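Local structure of proteinase K (Serratia sp., 2B6N) at residues V33-I38 against K89-V94; D141-A146 against A170-A175; S162-Y167 against T195-Y200. The protein cleaves peptide bonds as a serine endopeptidase of the subtilase (S8) family, probably through an Asp-His-Ser charge relay, and binds calcium in this catalytic domain. All coordinates share one frame; numbering follows the deposited sequence.

Contact 1 of 3, residues V33-I38 against K89-V94; sequences VTAFVI and KNVNVV
Val91 meets segment 33-38 through one methyl: its CG2 lies 3.3 Å from Val33 O and also packs against Ala35 CB. That branch is anti to the backbone N (CG1 has chi1 77°), which carries it across to the Val33 carbonyl. Asn92 follows with its backbone N bonded to Val33 O at 3.1 Å, and its ND2 adds a second, weak bond to the same oxygen with an N-H...O angle of only 126°. Asn92 O then accepts from Ala35 N at 2.8 Å, a nearly straight bond. The Thr34-Asn92, Ala35-Val93 and Phe36-Val94 bridges are all parallel, and the short strand axes run 25° apart. These strands are neighbours in the central parallel sheet of the subtilase α/β fold, strand 34-39 lying between 92-97 and 125-129. Val93 turns to the Ala35 side of the sheet, where its CG1 reaches Val37 CG2 and helix 72-81 covers Ala35 and Val37. On the other side Val94 lies alongside Phe36, its CB 3.6 Å from the ring carbon CD2. Its CG2, anti to the carbonyl carbon, instead approaches Thr34 CG2, which sits over one face of the Phe36 ring. Val94 N donates to Ala35 O at 3.0 Å, and Val94 O accepts a hydrogen bond from Val37 N at 2.8 Å.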
loop_
_atom_site.group_PDB
_atom_site.type_symbol
_atom_site.label_atom_id
_atom_site.label_comp_id
_atom_site.label_asym_id
_atom_site.label_seq_id
_atom_site.Cartn_x
_atom_site.Cartn_y
_atom_site.Cartn_z
ATOM N N VAL A 33 5.928 -13.035 6.061
ATOM C CA VAL A 33 5.957 -11.566 6.125
ATOM C C VAL A 33 4.650 -11.036 6.724
ATOM O O VAL A 33 3.591 -11.646 6.548
ATOM C CB VAL A 33 6.159 -10.937 4.701
ATOM C CG1 VAL A 33 6.226 -9.399 4.758
ATOM C CG2 VAL A 33 7.415 -11.478 4.043
ATOM N N THR A 34 4.728 -9.920 7.453
ATOM C CA THR A 34 3.537 -9.299 8.023
ATOM C C THR A 34 3.370 -7.897 7.446
ATOM O O THR A 34 4.313 -7.110 7.404
ATOM C CB THR A 34 3.624 -9.227 9.563
ATOM O OG1 THR A 34 3.772 -10.550 10.079
ATOM C CG2 THR A 34 2.341 -8.633 10.158
ATOM N N ALA A 35 2.163 -7.610 6.976
ATOM C CA ALA A 35 1.845 -6.312 6.417
ATOM C C ALA A 35 0.907 -5.615 7.379
ATOM O O ALA A 35 -0.194 -6.097 7.638
ATOM C CB ALA A 35 1.175 -6.469 5.049
ATOM N N PHE A 36 1.360 -4.483 7.894
ATOM C CA PHE A 36 0.588 -3.654 8.823
ATOM C C PHE A 36 -0.197 -2.589 8.044
ATOM O O PHE A 36 0.376 -1.775 7.319
ATOM C CB PHE A 36 1.537 -3.029 9.847
ATOM C CG PHE A 36 2.161 -4.042 10.767
ATOM C CD1 PHE A 36 3.396 -4.637 10.460
ATOM C CD2 PHE A 36 1.505 -4.422 11.933
ATOM C CE1 PHE A 36 3.973 -5.600 11.321
ATOM C CE2 PHE A 36 2.070 -5.377 12.804
ATOM C CZ PHE A 36 3.293 -5.969 12.498
ATOM N N VAL A 37 -1.518 -2.609 8.182
ATOM C CA VAL A 37 -2.363 -1.716 7.409
ATOM C C VAL A 37 -2.840 -0.600 8.329
ATOM O O VAL A 37 -3.712 -0.817 9.171
ATOM C CB VAL A 37 -3.547 -2.480 6.782
ATOM C CG1 VAL A 37 -4.425 -1.516 5.955
ATOM C CG2 VAL A 37 -3.020 -3.629 5.909
ATOM N N ILE A 38 -2.218 0.567 8.202
ATOM C CA ILE A 38 -2.527 1.711 9.080
ATOM C C ILE A 38 -3.603 2.536 8.383
ATOM O O ILE A 38 -3.317 3.209 7.406
ATOM C CB ILE A 38 -1.252 2.575 9.352
ATOM C CG1 ILE A 38 -0.121 1.692 9.918
ATOM C CG2 ILE A 38 -1.604 3.772 10.295
ATOM C CD1 ILE A 38 1.277 2.365 10.002
ATOM N N LYS A 89 -0.476 -13.302 -1.749
ATOM C CA LYS A 89 -1.672 -14.062 -1.397
ATOM C C LYS A 89 -1.559 -14.920 -0.137
ATOM O O LYS A 89 -2.546 -15.552 0.270
ATOM C CB LYS A 89 -2.122 -14.885 -2.606
ATOM C CG LYS A 89 -2.406 -13.991 -3.848
ATOM C CD LYS A 89 -2.917 -14.797 -5.017
ATOM C CE LYS A 89 -3.136 -13.907 -6.242
ATOM N NZ LYS A 89 -4.277 -12.932 -6.114
ATOM N N ASN A 90 -0.384 -14.945 0.485
ATOM C CA ASN A 90 -0.226 -15.659 1.763
ATOM C C ASN A 90 0.400 -14.803 2.872
ATOM O O ASN A 90 0.885 -15.334 3.898
ATOM C CB ASN A 90 0.577 -16.953 1.581
ATOM C CG ASN A 90 0.380 -17.933 2.722
ATOM O OD1 ASN A 90 1.342 -18.550 3.212
ATOM N ND2 ASN A 90 -0.864 -18.093 3.149
ATOM N N VAL A 91 0.391 -13.484 2.672
ATOM C CA VAL A 91 0.938 -12.568 3.676
ATOM C C VAL A 91 0.045 -12.533 4.917
ATOM O O VAL A 91 -1.175 -12.748 4.826
ATOM C CB VAL A 91 1.113 -11.128 3.098
ATOM C CG1 VAL A 91 -0.220 -10.391 3.005
ATOM C CG2 VAL A 91 2.134 -10.323 3.904
ATOM N N ASN A 92 0.643 -12.289 6.082
ATOM C CA ASN A 92 -0.148 -11.963 7.276
ATOM C C ASN A 92 -0.538 -10.491 7.254
ATOM O O ASN A 92 0.264 -9.645 6.868
ATOM C CB ASN A 92 0.639 -12.300 8.533
ATOM C CG ASN A 92 1.073 -13.732 8.540
ATOM O OD1 ASN A 92 0.233 -14.629 8.529
ATOM N ND2 ASN A 92 2.392 -13.968 8.490
ATOM N N VAL A 93 -1.778 -10.202 7.647
ATOM C CA VAL A 93 -2.334 -8.860 7.605
ATOM C C VAL A 93 -2.696 -8.464 9.028
ATOM O O VAL A 93 -3.392 -9.209 9.723
ATOM C CB VAL A 93 -3.596 -8.776 6.709
ATOM C CG1 VAL A 93 -4.255 -7.366 6.793
ATOM C CG2 VAL A 93 -3.240 -9.108 5.255
ATOM N N VAL A 94 -2.204 -7.304 9.450
ATOM C CA VAL A 94 -2.513 -6.754 10.774
ATOM C C VAL A 94 -3.111 -5.349 10.649
ATOM O O VAL A 94 -2.483 -4.417 10.137
ATOM C CB VAL A 94 -1.265 -6.737 11.713
ATOM C CG1 VAL A 94 -1.631 -6.081 13.075
ATOM C CG2 VAL A 94 -0.730 -8.123 11.934
#

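Contact 2 of 3, residues D141-A146 against A170-A175; sequences DAVNAA and ARAADA
Asn144 reaches from its helix to the 172-175 turn with its amide, and the two ends of that amide do different work. OD1 accepts from Asp174 N at 3.0 Å; the N-H...O angle is 155° and the donor is tilted about 30° out of the carbonyl plane. ND2 instead donates to a water 3.1 Å away, and the same water accepts from Ala173 N at 3.0 Å. Two successive backbone N-H groups of the turn are thus served by one side chain, one directly and one through water, which fixes the amide's rotation. CG lies anti to the carbonyl carbon, beside the backbone N, from where the amide extends to the turn. Asp174 crosses Asn144 at about a right angle, its carboxylate plane 66° from the amide plane, and the closest approach of the two side chains is between Asp174 CB and Asn144 OD1, at 3.4 Å. One residue earlier on the helix, Val143 points its CB at the turn and makes the apolar half of the contact: CG1 is 4.1 Å from Ala175 CB and slightly farther from Ala172 CB. The turn itself is a type I beta turn, closed by Ala175 N bonding to Ala172 O. Helix 137-148 is thereby fastened to the loop leading into strand 176-181; Val143 also touches Ile114 of helix 107-120 and Phe153 of strand 152-156, while Ala175 packs on Val155 of that same strand.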
loop_
_atom_site.group_PDB
_atom_site.type_symbol
_atom_site.label_atom_id
_atom_site.label_comp_id
_atom_site.label_asym_id
_atom_site.label_seq_id
_atom_site.Cartn_x
_atom_site.Cartn_y
_atom_site.Cartn_z
ATOM N N ASP A 141 9.007 12.185 11.331
ATOM C CA ASP A 141 9.947 11.606 12.290
ATOM C C ASP A 141 9.512 10.223 12.731
ATOM O O ASP A 141 10.350 9.318 12.890
ATOM C CB ASP A 141 10.065 12.472 13.542
ATOM C CG ASP A 141 10.878 13.744 13.314
ATOM O OD1 ASP A 141 11.592 13.864 12.288
ATOM O OD2 ASP A 141 10.765 14.616 14.191
ATOM N N ALA A 142 8.211 10.064 12.979
ATOM C CA ALA A 142 7.714 8.775 13.435
ATOM C C ALA A 142 7.904 7.723 12.342
ATOM O O ALA A 142 8.285 6.593 12.636
ATOM C CB ALA A 142 6.241 8.856 13.887
ATOM N N VAL A 143 7.635 8.100 11.092
ATOM C CA VAL A 143 7.840 7.192 9.948
ATOM C C VAL A 143 9.321 6.823 9.788
ATOM O O VAL A 143 9.672 5.649 9.685
ATOM C CB VAL A 143 7.307 7.776 8.609
ATOM C CG1 VAL A 143 7.733 6.879 7.416
ATOM C CG2 VAL A 143 5.797 7.896 8.646
ATOM N N ASN A 144 10.167 7.842 9.756
ATOM C CA ASN A 144 11.605 7.646 9.565
ATOM C C ASN A 144 12.201 6.780 10.691
ATOM O O ASN A 144 13.024 5.897 10.427
ATOM C CB ASN A 144 12.334 8.993 9.471
ATOM C CG ASN A 144 12.051 9.742 8.181
ATOM O OD1 ASN A 144 11.673 9.167 7.166
ATOM N ND2 ASN A 144 12.246 11.051 8.223
ATOM N N ALA A 145 11.739 6.995 11.926
ATOM C CA ALA A 145 12.169 6.179 13.057
ATOM C C ALA A 145 11.723 4.717 12.937
ATOM O O ALA A 145 12.506 3.806 13.245
ATOM C CB ALA A 145 11.679 6.792 14.412
ATOM N N ALA A 146 10.477 4.478 12.494
ATOM C CA ALA A 146 9.987 3.095 12.318
ATOM C C ALA A 146 10.771 2.367 11.226
ATOM O O ALA A 146 11.062 1.174 11.348
ATOM C CB ALA A 146 8.472 3.075 12.007
ATOM N N ALA A 170 3.785 11.592 2.923
ATOM C CA ALA A 170 4.313 11.552 1.535
ATOM C C ALA A 170 5.761 12.053 1.390
ATOM O O ALA A 170 6.586 11.436 0.672
ATOM C CB ALA A 170 3.379 12.312 0.560
ATOM N N ARG A 171 6.078 13.153 2.063
ATOM C CA ARG A 171 7.397 13.786 1.901
ATOM C C ARG A 171 8.474 13.138 2.754
ATOM O O ARG A 171 9.678 13.432 2.568
ATOM C CB ARG A 171 7.295 15.294 2.221
ATOM C CG ARG A 171 7.184 15.559 3.718
ATOM C CD ARG A 171 7.006 17.065 4.048
ATOM N NE ARG A 171 7.329 17.261 5.465
ATOM C CZ ARG A 171 7.692 18.407 6.050
ATOM N NH1 ARG A 171 7.806 19.535 5.373
ATOM N NH2 ARG A 171 7.946 18.401 7.352
ATOM N N ALA A 172 8.067 12.287 3.705
ATOM C CA ALA A 172 9.021 11.701 4.658
ATOM C C ALA A 172 10.152 11.017 3.883
ATOM O O ALA A 172 9.901 10.185 3.016
ATOM C CB ALA A 172 8.341 10.708 5.601
ATOM N N ALA A 173 11.394 11.370 4.215
ATOM C CA ALA A 173 12.574 10.903 3.449
ATOM C C ALA A 173 12.619 9.399 3.223
ATOM O O ALA A 173 12.922 8.926 2.122
ATOM C CB ALA A 173 13.844 11.336 4.147
ATOM N N ASP A 174 12.330 8.639 4.271
ATOM C CA ASP A 174 12.522 7.200 4.193
ATOM C C ASP A 174 11.245 6.406 3.919
ATOM O O ASP A 174 11.274 5.176 3.918
ATOM C CB ASP A 174 13.277 6.676 5.418
ATOM C CG ASP A 174 14.731 7.104 5.410
ATOM O OD1 ASP A 174 15.288 7.333 4.314
ATOM O OD2 ASP A 174 15.306 7.235 6.491
ATOM N N ALA A 175 10.143 7.116 3.694
ATOM C CA ALA A 175 8.914 6.494 3.182
ATOM C C ALA A 175 9.115 6.153 1.714
ATOM O O ALA A 175 9.835 6.872 1.000
ATOM C CB ALA A 175 7.717 7.435 3.353
HETATM O O HOH W 1 11.950 13.458 6.345
#

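Contact 3 of 3, residues S162-Y167 against T195-Y200; sequences SNACNY and TCLDIY
Cys165 and Cys196 form a disulfide that ties the 3-10 turn 164-166 to the loop entering strand 199-202, joining two connections of the subtilase fold. Followed outward, Cys165 CB lies 3.1 Å from Cys196 SG. Its own SG, placed anti to the carbonyl carbon by a chi1 of -63°, bonds covalently to Cys196 SG at 2.0 Å with a chi3 of 108°. The same sulfur has Thr195 OG1 near it at 3.8 Å, a van der Waals approach. Cys196 points its CB toward the 3-10 turn and has a matching first torsion of -70°. Beside the bridge, Ala164 CB meets Leu197 CD1 at 3.6 Å and supplies the buried apolar part of the contact, while the other methyl of Leu197, CD2, rests over one face of the Tyr200 ring, toward its rim. Asn163 OD1 accepts from Cys165 N at 2.9 Å, an Asx turn at the start of the 3-10 segment. A water links the two segments: it donates to Asn163 OD1 at 2.8 Å and in turn accepts from Cys196 N at 2.9 Å.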
loop_
_atom_site.group_PDB
_atom_site.type_symbol
_atom_site.label_atom_id
_atom_site.label_comp_id
_atom_site.label_asym_id
_atom_site.label_seq_id
_atom_site.Cartn_x
_atom_site.Cartn_y
_atom_site.Cartn_z
ATOM N N SER A 162 -0.888 17.654 -7.212
ATOM C CA SER A 162 0.100 18.644 -6.770
ATOM C C SER A 162 1.420 17.952 -6.451
ATOM O O SER A 162 1.522 16.721 -6.471
ATOM C CB SER A 162 -0.385 19.368 -5.510
ATOM O OG SER A 162 -1.510 20.166 -5.786
ATOM N N ASN A 163 2.429 18.756 -6.140
ATOM C CA ASN A 163 3.708 18.239 -5.671
ATOM C C ASN A 163 3.523 17.511 -4.338
ATOM O O ASN A 163 3.156 18.125 -3.323
ATOM C CB ASN A 163 4.694 19.419 -5.541
ATOM C CG ASN A 163 6.105 18.983 -5.215
ATOM O OD1 ASN A 163 6.334 17.926 -4.615
ATOM N ND2 ASN A 163 7.070 19.817 -5.592
ATOM N N ALA A 164 3.797 16.204 -4.339
ATOM C CA ALA A 164 3.627 15.366 -3.132
ATOM C C ALA A 164 4.458 15.829 -1.914
ATOM O O ALA A 164 4.154 15.459 -0.771
ATOM C CB ALA A 164 3.938 13.909 -3.450
ATOM N N CYS A 165 5.508 16.614 -2.161
ATOM C CA CYS A 165 6.409 17.055 -1.086
ATOM C C CYS A 165 5.734 17.975 -0.091
ATOM O O CYS A 165 6.296 18.262 0.973
ATOM C CB CYS A 165 7.663 17.758 -1.638
ATOM S SG CYS A 165 8.746 16.722 -2.659
ATOM N N ASN A 166 4.545 18.452 -0.439
ATOM C CA ASN A 166 3.806 19.356 0.434
ATOM C C ASN A 166 3.017 18.658 1.537
ATOM O O ASN A 166 2.319 19.327 2.322
ATOM C CB ASN A 166 2.852 20.227 -0.393
ATOM C CG ASN A 166 2.561 21.534 0.283
ATOM O OD1 ASN A 166 3.483 22.205 0.759
ATOM N ND2 ASN A 166 1.288 21.904 0.354
ATOM N N TYR A 167 3.107 17.322 1.594
ATOM C CA TYR A 167 2.208 16.511 2.439
ATOM C C TYR A 167 2.982 15.479 3.239
ATOM O O TYR A 167 4.040 15.035 2.800
ATOM C CB TYR A 167 1.152 15.793 1.573
ATOM C CG TYR A 167 0.410 16.735 0.651
ATOM C CD1 TYR A 167 0.782 16.873 -0.677
ATOM C CD2 TYR A 167 -0.646 17.514 1.132
ATOM C CE1 TYR A 167 0.107 17.758 -1.527
ATOM C CE2 TYR A 167 -1.318 18.389 0.305
ATOM C CZ TYR A 167 -0.935 18.506 -1.024
ATOM O OH TYR A 167 -1.613 19.376 -1.836
ATOM N N THR A 195 9.457 14.988 -6.991
ATOM C CA THR A 195 10.666 14.343 -6.468
ATOM C C THR A 195 10.484 13.541 -5.179
ATOM O O THR A 195 11.322 12.696 -4.851
ATOM C CB THR A 195 11.808 15.366 -6.274
ATOM O OG1 THR A 195 11.409 16.337 -5.304
ATOM C CG2 THR A 195 12.138 16.059 -7.596
ATOM N N CYS A 196 9.410 13.799 -4.440
ATOM C CA CYS A 196 9.123 12.997 -3.253
ATOM C C CYS A 196 8.515 11.624 -3.569
ATOM O O CYS A 196 8.469 10.757 -2.700
ATOM C CB CYS A 196 8.270 13.777 -2.252
ATOM S SG CYS A 196 9.210 15.124 -1.487
ATOM N N LEU A 197 8.068 11.417 -4.813
ATOM C CA LEU A 197 7.691 10.055 -5.261
ATOM C C LEU A 197 8.879 9.115 -5.415
ATOM O O LEU A 197 9.954 9.539 -5.829
ATOM C CB LEU A 197 6.952 10.097 -6.598
ATOM C CG LEU A 197 5.428 10.208 -6.525
ATOM C CD1 LEU A 197 5.063 11.526 -5.895
ATOM C CD2 LEU A 197 4.862 10.115 -7.934
ATOM N N ASP A 198 8.649 7.832 -5.142
ATOM C CA ASP A 198 9.621 6.778 -5.413
ATOM C C ASP A 198 9.236 5.902 -6.606
ATOM O O ASP A 198 10.113 5.386 -7.318
ATOM C CB ASP A 198 9.828 5.927 -4.153
ATOM C CG ASP A 198 10.462 6.722 -3.042
ATOM O OD1 ASP A 198 11.662 7.075 -3.191
ATOM O OD2 ASP A 198 9.771 7.070 -2.071
ATOM N N ILE A 199 7.928 5.754 -6.839
ATOM C CA ILE A 199 7.437 4.769 -7.819
ATOM C C ILE A 199 5.958 5.080 -8.116
ATOM O O ILE A 199 5.295 5.780 -7.335
ATOM C CB ILE A 199 7.612 3.317 -7.263
ATOM C CG1 ILE A 199 7.549 2.251 -8.365
ATOM C CG2 ILE A 199 6.609 3.041 -6.109
ATOM C CD1 ILE A 199 8.198 0.938 -7.953
ATOM N N TYR A 200 5.478 4.581 -9.252
ATOM C CA TYR A 200 4.079 4.662 -9.628
ATOM C C TYR A 200 3.492 3.238 -9.604
ATOM O O TYR A 200 4.201 2.246 -9.847
ATOM C CB TYR A 200 3.953 5.223 -11.042
ATOM C CG TYR A 200 3.824 6.730 -11.141
ATOM C CD1 TYR A 200 4.899 7.514 -11.576
ATOM C CD2 TYR A 200 2.622 7.361 -10.828
ATOM C CE1 TYR A 200 4.786 8.910 -11.670
ATOM C CE2 TYR A 200 2.494 8.752 -10.933
ATOM C CZ TYR A 200 3.573 9.513 -11.363
ATOM O OH TYR A 200 3.403 10.881 -11.465
HETATM O O HOH W 2 6.938 15.233 -4.954
#

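In the fold
Contact 1 is the core one: two neighbouring strands of the central sheet, joined by regular backbone bonds and mostly buried apolar packing, with Val37 close to the predicted charge-relay Asp39. Contacts 2 and 3 are partly buried and lie away from the annotated sites, where side-chain amides, bound waters and a disulfide replace sheet bonding. Contact 3 still reaches the sheet of contact 1, at one of its two outermost strands, 199-202, on the other side of the chain's centre, about 25 Å between centres. Contacts 2 and 3 are about 13 Å apart by centres, alternate along the chain and touch, with Arg171 packed against Cys165 and Ala170 against Ala164.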